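Local coordinates for protein glucokinase (Leishmania braziliensis MHOM/BR/75/M2904, PDB 6EDI) that probably phosphorylates D-glucose at the expense of ATP, acting as a dimeric glucokinase of the actin-like ATPase clan, here in an open conformation, at residues V72-T77 / F88-Q93; A321-L326 / S357-K362. All coordinates share one frame; numbering follows the deposited sequence.

Contact 1 of 2, residues V72-T77 / F88-Q93; sequences VRFKVT and FDEVLQ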
loop_
_atom_site.group_PDB
_atom_site.type_symbol
_atom_site.label_atom_id
_atom_site.label_comp_id
_atom_site.label_asym_id
_atom_site.label_seq_id
_atom_site.Cartn_x
_atom_site.Cartn_y
_atom_site.Cartn_z
ATOM N N VAL A 72 -13.512 -29.756 -4.227
ATOM C CA VAL A 72 -14.155 -30.338 -5.394
ATOM C C VAL A 72 -13.891 -29.402 -6.560
ATOM O O VAL A 72 -14.031 -28.184 -6.427
ATOM C CB VAL A 72 -15.673 -30.438 -5.173
ATOM C CG1 VAL A 72 -16.371 -30.943 -6.428
ATOM C CG2 VAL A 72 -15.967 -31.339 -3.995
ATOM N N ARG A 73 -13.477 -29.944 -7.697
ATOM C CA ARG A 73 -13.309 -29.091 -8.864
ATOM C C ARG A 73 -14.613 -29.064 -9.639
ATOM O O ARG A 73 -15.069 -30.093 -10.136
ATOM C CB ARG A 73 -12.161 -29.572 -9.751
ATOM C CG ARG A 73 -11.956 -28.716 -10.994
ATOM C CD ARG A 73 -10.859 -29.283 -11.879
ATOM N NE ARG A 73 -9.613 -29.516 -11.144
ATOM C CZ ARG A 73 -8.673 -28.595 -10.957
ATOM N NH1 ARG A 73 -8.841 -27.371 -11.439
ATOM N NH2 ARG A 73 -7.570 -28.890 -10.278
ATOM N N PHE A 74 -15.226 -27.888 -9.711
ATOM C CA PHE A 74 -16.431 -27.708 -10.505
ATOM C C PHE A 74 -16.010 -27.110 -11.831
ATOM O O PHE A 74 -14.941 -26.505 -11.928
ATOM C CB PHE A 74 -17.422 -26.786 -9.787
ATOM C CG PHE A 74 -18.057 -27.401 -8.575
ATOM C CD1 PHE A 74 -19.241 -28.121 -8.682
ATOM C CD2 PHE A 74 -17.479 -27.253 -7.317
ATOM C CE1 PHE A 74 -19.836 -28.695 -7.556
ATOM C CE2 PHE A 74 -18.070 -27.819 -6.190
ATOM C CZ PHE A 74 -19.250 -28.538 -6.312
ATOM N N LYS A 75 -16.834 -27.289 -12.857
ATOM C CA LYS A 75 -16.517 -26.751 -14.168
ATOM C C LYS A 75 -17.467 -25.624 -14.510
ATOM O O LYS A 75 -18.686 -25.798 -14.467
ATOM C CB LYS A 75 -16.568 -27.848 -15.243
ATOM C CG LYS A 75 -15.359 -28.777 -15.230
ATOM C CD LYS A 75 -15.464 -29.831 -14.124
ATOM C CE LYS A 75 -14.090 -30.341 -13.691
ATOM N NZ LYS A 75 -14.180 -31.501 -12.746
ATOM N N VAL A 76 -16.902 -24.462 -14.833
ATOM C CA VAL A 76 -17.681 -23.313 -15.284
ATOM C C VAL A 76 -18.113 -23.541 -16.736
ATOM O O VAL A 76 -17.436 -23.127 -17.682
ATOM C CB VAL A 76 -16.879 -22.003 -15.171
ATOM C CG1 VAL A 76 -17.819 -20.807 -15.237
ATOM C CG2 VAL A 76 -16.073 -21.986 -13.870
ATOM N N THR A 77 -19.247 -24.208 -16.897
ATOM C CA THR A 77 -19.687 -24.667 -18.207
ATOM C C THR A 77 -20.369 -23.565 -19.000
ATOM O O THR A 77 -20.503 -23.675 -20.220
ATOM C CB THR A 77 -20.644 -25.859 -18.067
ATOM O OG1 THR A 77 -21.814 -25.446 -17.350
ATOM C CG2 THR A 77 -19.971 -26.986 -17.315
ATOM N N PHE A 88 -21.895 -23.602 -4.914
ATOM C CA PHE A 88 -22.028 -23.497 -3.466
ATOM C C PHE A 88 -23.272 -24.247 -2.994
ATOM O O PHE A 88 -23.243 -24.939 -1.974
ATOM C CB PHE A 88 -22.079 -22.037 -3.024
ATOM C CG PHE A 88 -20.851 -21.257 -3.375
ATOM C CD1 PHE A 88 -19.617 -21.891 -3.497
ATOM C CD2 PHE A 88 -20.933 -19.887 -3.598
ATOM C CE1 PHE A 88 -18.471 -21.161 -3.839
ATOM C CE2 PHE A 88 -19.807 -19.152 -3.942
ATOM C CZ PHE A 88 -18.571 -19.793 -4.060
ATOM N N ASP A 89 -24.355 -24.136 -3.759
ATOM C CA ASP A 89 -25.571 -24.866 -3.420
ATOM C C ASP A 89 -25.396 -26.391 -3.546
ATOM O O ASP A 89 -25.855 -27.135 -2.681
ATOM C CB ASP A 89 -26.769 -24.368 -4.227
ATOM C CG ASP A 89 -28.088 -24.759 -3.593
ATOM O OD1 ASP A 89 -28.501 -24.081 -2.626
ATOM O OD2 ASP A 89 -28.700 -25.753 -4.044
ATOM N N GLU A 90 -24.718 -26.859 -4.595
ATOM C CA GLU A 90 -24.433 -28.296 -4.709
ATOM C C GLU A 90 -23.601 -28.825 -3.539
ATOM O O GLU A 90 -23.783 -29.962 -3.106
ATOM C CB GLU A 90 -23.726 -28.632 -6.027
ATOM C CG GLU A 90 -24.516 -28.317 -7.277
ATOM C CD GLU A 90 -24.319 -29.356 -8.368
ATOM O OE1 GLU A 90 -23.260 -29.351 -9.032
ATOM O OE2 GLU A 90 -25.233 -30.185 -8.553
ATOM N N VAL A 91 -22.675 -28.009 -3.038
ATOM C CA VAL A 91 -21.850 -28.415 -1.900
ATOM C C VAL A 91 -22.715 -28.468 -0.651
ATOM O O VAL A 91 -22.670 -29.432 0.127
ATOM C CB VAL A 91 -20.682 -27.437 -1.667
ATOM C CG1 VAL A 91 -19.964 -27.751 -0.351
ATOM C CG2 VAL A 91 -19.705 -27.485 -2.828
ATOM N N LEU A 92 -23.521 -27.426 -0.489
ATOM C CA LEU A 92 -24.374 -27.279 0.676
ATOM C C LEU A 92 -25.463 -28.363 0.709
ATOM O O LEU A 92 -25.641 -29.026 1.724
ATOM C CB LEU A 92 -24.967 -25.867 0.710
ATOM C CG LEU A 92 -25.124 -25.194 2.075
ATOM C CD1 LEU A 92 -24.388 -25.965 3.160
ATOM C CD2 LEU A 92 -24.644 -23.750 2.028
ATOM N N GLN A 93 -26.158 -28.569 -0.409
ATOM C CA GLN A 93 -27.173 -29.621 -0.481
ATOM C C GLN A 93 -26.554 -31.008 -0.286
ATOM O O GLN A 93 -27.197 -31.909 0.256
ATOM C CB GLN A 93 -27.969 -29.559 -1.796
ATOM C CG GLN A 93 -28.663 -28.208 -2.088
ATOM C CD GLN A 93 -29.449 -27.627 -0.911
ATOM O OE1 GLN A 93 -29.333 -26.436 -0.603
ATOM N NE2 GLN A 93 -30.266 -28.456 -0.266
#
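Glu90 and Val91, neighbours on the helix of 88-93, both meet the ring of Phe74 on the strand of 72-77, and that single ring carries the whole contact. The backbones stay well apart: the nearest CA atoms, those of Phe74 and Glu90, are 9.9 Å from each other, so side chains alone bridge the gap, burying 129 Å² in all.

Taken in sequence order, the helix first presents Phe88, whose CB points away from the strand; its ring meets Tyr142 edge-to-face and also touches Val54 of the adjoining strand 51-58. Glu90 comes next, with its CB directed toward the strand. Its carboxylate reaches the rim of the Phe74 ring, where OE1 of Glu90 lies 3.8 Å from CE1 of Phe74, at the edge and near the ring plane. Carboxylate and ring planes are 50° apart. The edge of an aromatic ring carries slight positive charge, so this placement is probably mildly favourable, though the exposed Glu90 sits at the margin of the contact. One residue on, Val91 supplies the apolar part. Its CG2 stands anti to the carbonyl carbon, which carries this methyl to within 3.7 Å of Phe74 CZ. The approach to the ring is oblique, and the contact is van der Waals packing between two buried side chains.

Within the strand, CG1 of Val72 rests 3.5 Å above one face of the Phe74 ring; from helix 84-98, Phe87 stacks with the same ring. Backbone hydrogen bonds between Val72 and Val54 and between Phe74 and Ala52 tie the strand to 51-58. Helix 84-98 thus packs on a mixed sheet in which strands 41-48, 51-58 and 67-75 run antiparallel in turn before the helix leads on to 110-117, the beta-beta-beta-alpha-beta order characteristic of the actin-like ATPase (RNase H-like) fold.

Contact 2 of 2, residues A321-L326 / S357-K362; sequences AAVDRL and SFYFEK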
loop_
_atom_site.group_PDB
_atom_site.type_symbol
_atom_site.label_atom_id
_atom_site.label_comp_id
_atom_site.label_asym_id
_atom_site.label_seq_id
_atom_site.Cartn_x
_atom_site.Cartn_y
_atom_site.Cartn_z
ATOM N N ALA A 321 20.989 -14.261 -21.569
ATOM C CA ALA A 321 20.960 -12.820 -21.360
ATOM C C ALA A 321 19.520 -12.351 -21.181
ATOM O O ALA A 321 19.243 -11.486 -20.357
ATOM C CB ALA A 321 21.612 -12.092 -22.537
ATOM N N ALA A 322 18.613 -12.914 -21.975
ATOM C CA ALA A 322 17.204 -12.533 -21.921
ATOM C C ALA A 322 16.592 -12.843 -20.556
ATOM O O ALA A 322 15.793 -12.057 -20.042
ATOM C CB ALA A 322 16.428 -13.215 -23.016
ATOM N N VAL A 323 16.965 -13.989 -19.983
ATOM C CA VAL A 323 16.532 -14.349 -18.627
ATOM C C VAL A 323 17.157 -13.427 -17.594
ATOM O O VAL A 323 16.484 -12.974 -16.657
ATOM C CB VAL A 323 16.885 -15.811 -18.290
ATOM C CG1 VAL A 323 16.681 -16.095 -16.812
ATOM C CG2 VAL A 323 16.031 -16.736 -19.095
ATOM N N ASP A 324 18.450 -13.166 -17.752
ATOM C CA ASP A 324 19.163 -12.289 -16.827
ATOM C C ASP A 324 18.527 -10.902 -16.812
ATOM O O ASP A 324 18.280 -10.350 -15.738
ATOM C CB ASP A 324 20.644 -12.195 -17.205
ATOM C CG ASP A 324 21.455 -11.372 -16.219
ATOM O OD1 ASP A 324 21.395 -11.634 -14.994
ATOM O OD2 ASP A 324 22.162 -10.451 -16.682
ATOM N N ARG A 325 18.254 -10.344 -17.995
ATOM C CA ARG A 325 17.595 -9.043 -18.073
ATOM C C ARG A 325 16.195 -9.084 -17.463
ATOM O O ARG A 325 15.758 -8.117 -16.818
ATOM C CB ARG A 325 17.543 -8.512 -19.516
ATOM C CG ARG A 325 17.105 -7.044 -19.578
ATOM C CD ARG A 325 16.852 -6.506 -20.976
ATOM N NE ARG A 325 18.033 -6.549 -21.835
ATOM C CZ ARG A 325 19.005 -5.649 -21.827
ATOM N NH1 ARG A 325 18.966 -4.621 -20.984
ATOM N NH2 ARG A 325 20.032 -5.783 -22.647
ATOM N N LEU A 326 15.502 -10.202 -17.652
ATOM C CA LEU A 326 14.155 -10.386 -17.114
ATOM C C LEU A 326 14.149 -10.194 -15.603
ATOM O O LEU A 326 13.394 -9.379 -15.079
ATOM C CB LEU A 326 13.602 -11.782 -17.452
ATOM C CG LEU A 326 12.074 -11.915 -17.327
ATOM C CD1 LEU A 326 11.371 -11.229 -18.493
ATOM C CD2 LEU A 326 11.603 -13.363 -17.204
ATOM N N SER A 357 14.063 -21.885 -10.917
ATOM C CA SER A 357 14.951 -22.025 -9.774
ATOM C C SER A 357 16.427 -22.082 -10.183
ATOM O O SER A 357 17.284 -21.509 -9.502
ATOM C CB SER A 357 14.579 -23.258 -8.964
ATOM O OG SER A 357 15.328 -23.284 -7.768
ATOM N N PHE A 358 16.699 -22.758 -11.300
ATOM C CA PHE A 358 18.044 -22.848 -11.871
ATOM C C PHE A 358 18.761 -21.494 -11.916
ATOM O O PHE A 358 19.946 -21.399 -11.582
ATOM C CB PHE A 358 18.000 -23.488 -13.274
ATOM C CG PHE A 358 17.566 -22.543 -14.372
ATOM C CD1 PHE A 358 16.220 -22.372 -14.669
ATOM C CD2 PHE A 358 18.507 -21.820 -15.095
ATOM C CE1 PHE A 358 15.820 -21.498 -15.668
ATOM C CE2 PHE A 358 18.114 -20.939 -16.095
ATOM C CZ PHE A 358 16.774 -20.784 -16.384
ATOM N N TYR A 359 18.049 -20.444 -12.309
ATOM C CA TYR A 359 18.664 -19.124 -12.386
ATOM C C TYR A 359 19.123 -18.653 -11.005
ATOM O O TYR A 359 20.238 -18.150 -10.844
ATOM C CB TYR A 359 17.723 -18.102 -13.048
ATOM C CG TYR A 359 18.317 -16.705 -13.107
ATOM C CD1 TYR A 359 19.211 -16.351 -14.115
ATOM C CD2 TYR A 359 18.001 -15.749 -12.153
ATOM C CE1 TYR A 359 19.777 -15.078 -14.170
ATOM C CE2 TYR A 359 18.565 -14.464 -12.200
ATOM C CZ TYR A 359 19.453 -14.142 -13.216
ATOM O OH TYR A 359 20.024 -12.876 -13.276
ATOM N N PHE A 360 18.276 -18.835 -10.002
ATOM C CA PHE A 360 18.575 -18.308 -8.679
ATOM C C PHE A 360 19.497 -19.213 -7.874
ATOM O O PHE A 360 20.009 -18.810 -6.825
ATOM C CB PHE A 360 17.295 -18.079 -7.894
ATOM C CG PHE A 360 16.276 -17.226 -8.600
ATOM C CD1 PHE A 360 16.330 -15.840 -8.516
ATOM C CD2 PHE A 360 15.226 -17.810 -9.282
ATOM C CE1 PHE A 360 15.374 -15.061 -9.148
ATOM C CE2 PHE A 360 14.272 -17.038 -9.918
ATOM C CZ PHE A 360 14.347 -15.664 -9.853
ATOM N N GLU A 361 19.705 -20.438 -8.350
ATOM C CA GLU A 361 20.615 -21.349 -7.661
ATOM C C GLU A 361 22.096 -20.972 -7.861
ATOM O O GLU A 361 22.961 -21.430 -7.110
ATOM C CB GLU A 361 20.345 -22.802 -8.064
ATOM C CG GLU A 361 18.970 -23.341 -7.632
ATOM C CD GLU A 361 18.863 -23.573 -6.131
ATOM O OE1 GLU A 361 19.925 -23.680 -5.480
ATOM O OE2 GLU A 361 17.725 -23.651 -5.598
ATOM N N LYS A 362 22.375 -20.118 -8.847
ATOM C CA LYS A 362 23.741 -19.655 -9.109
ATOM C C LYS A 362 24.076 -18.437 -8.262
ATOM O O LYS A 362 23.498 -17.368 -8.466
ATOM C CB LYS A 362 23.918 -19.273 -10.580
ATOM C CG LYS A 362 23.479 -20.324 -11.593
ATOM C CD LYS A 362 23.795 -19.865 -13.015
ATOM C CE LYS A 362 23.262 -20.835 -14.073
ATOM N NZ LYS A 362 22.430 -20.117 -15.092
#
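Val323 and Tyr359 are the residues whose CA atoms come nearest, 8.1 Å apart, between the helical segment 321-326 and the short, weakly bonded helix of about 357-361. The irregularity of the latter is evident in its bonds: Glu361 N reaches Ser357 O at 2.9 Å, whereas the bond from Phe360 N to the same oxygen is weak. The two segments bury 171 Å² between them.

Tyr359 spans the separation. Its CG lies anti to the backbone N (chi1 178°), sending the ring out toward helix 317-341, where two successive residues receive it. Val323 meets the near part of the ring: its CG1 approaches Tyr359 CD1 to 3.7 Å along an oblique path, and the two side chains run past each other in opposite directions. Asp324 takes the far end. With its CG likewise anti to the backbone N, its carboxylate swings across to Tyr359, whose OH donates a short hydrogen bond of 2.5 Å to OD1 of Asp324. The acceptor uses its anti lone pair, on the side away from OD2, and lies in the ring plane; ring and carboxylate planes are 43° apart. The bond gives the hydroxyl of the buried Tyr359 an acceptor and holds the far end of the ring against the helix, while a long, weak ion pair with Lys328 may add some charge balance at the same OD1.

Within its own segment, CD2 of Tyr359 sits 3.9 Å above the centre of the Phe360 ring, and the rings of Tyr359 and Tyr327 also meet. This is helix-helix packing in the C-terminal half of the glucokinase fold, an aromatic side chain docking the short helix 357-361 onto the long helix 317-341.

Overall arrangement
The contacts lie on opposite sides of the chain's centre, with centres 41 Å apart and nearest atoms about 23 Å apart, and share no helix or strand. Both are mainly buried and depend on one aromatic side chain bridging separated backbones. In contact 1 that residue belongs to a strand and meets a helix; the chemistry is apolar, with an exposed carboxylate at its margin. Contact 2 joins two helices, buries somewhat more surface and adds a short hydrogen bond to its apolar packing. They follow in series along the chain: contact 1 joins a strand of the N-terminal mixed sheet to the helix covering it, whereas contact 2 belongs to the later, largely helical region.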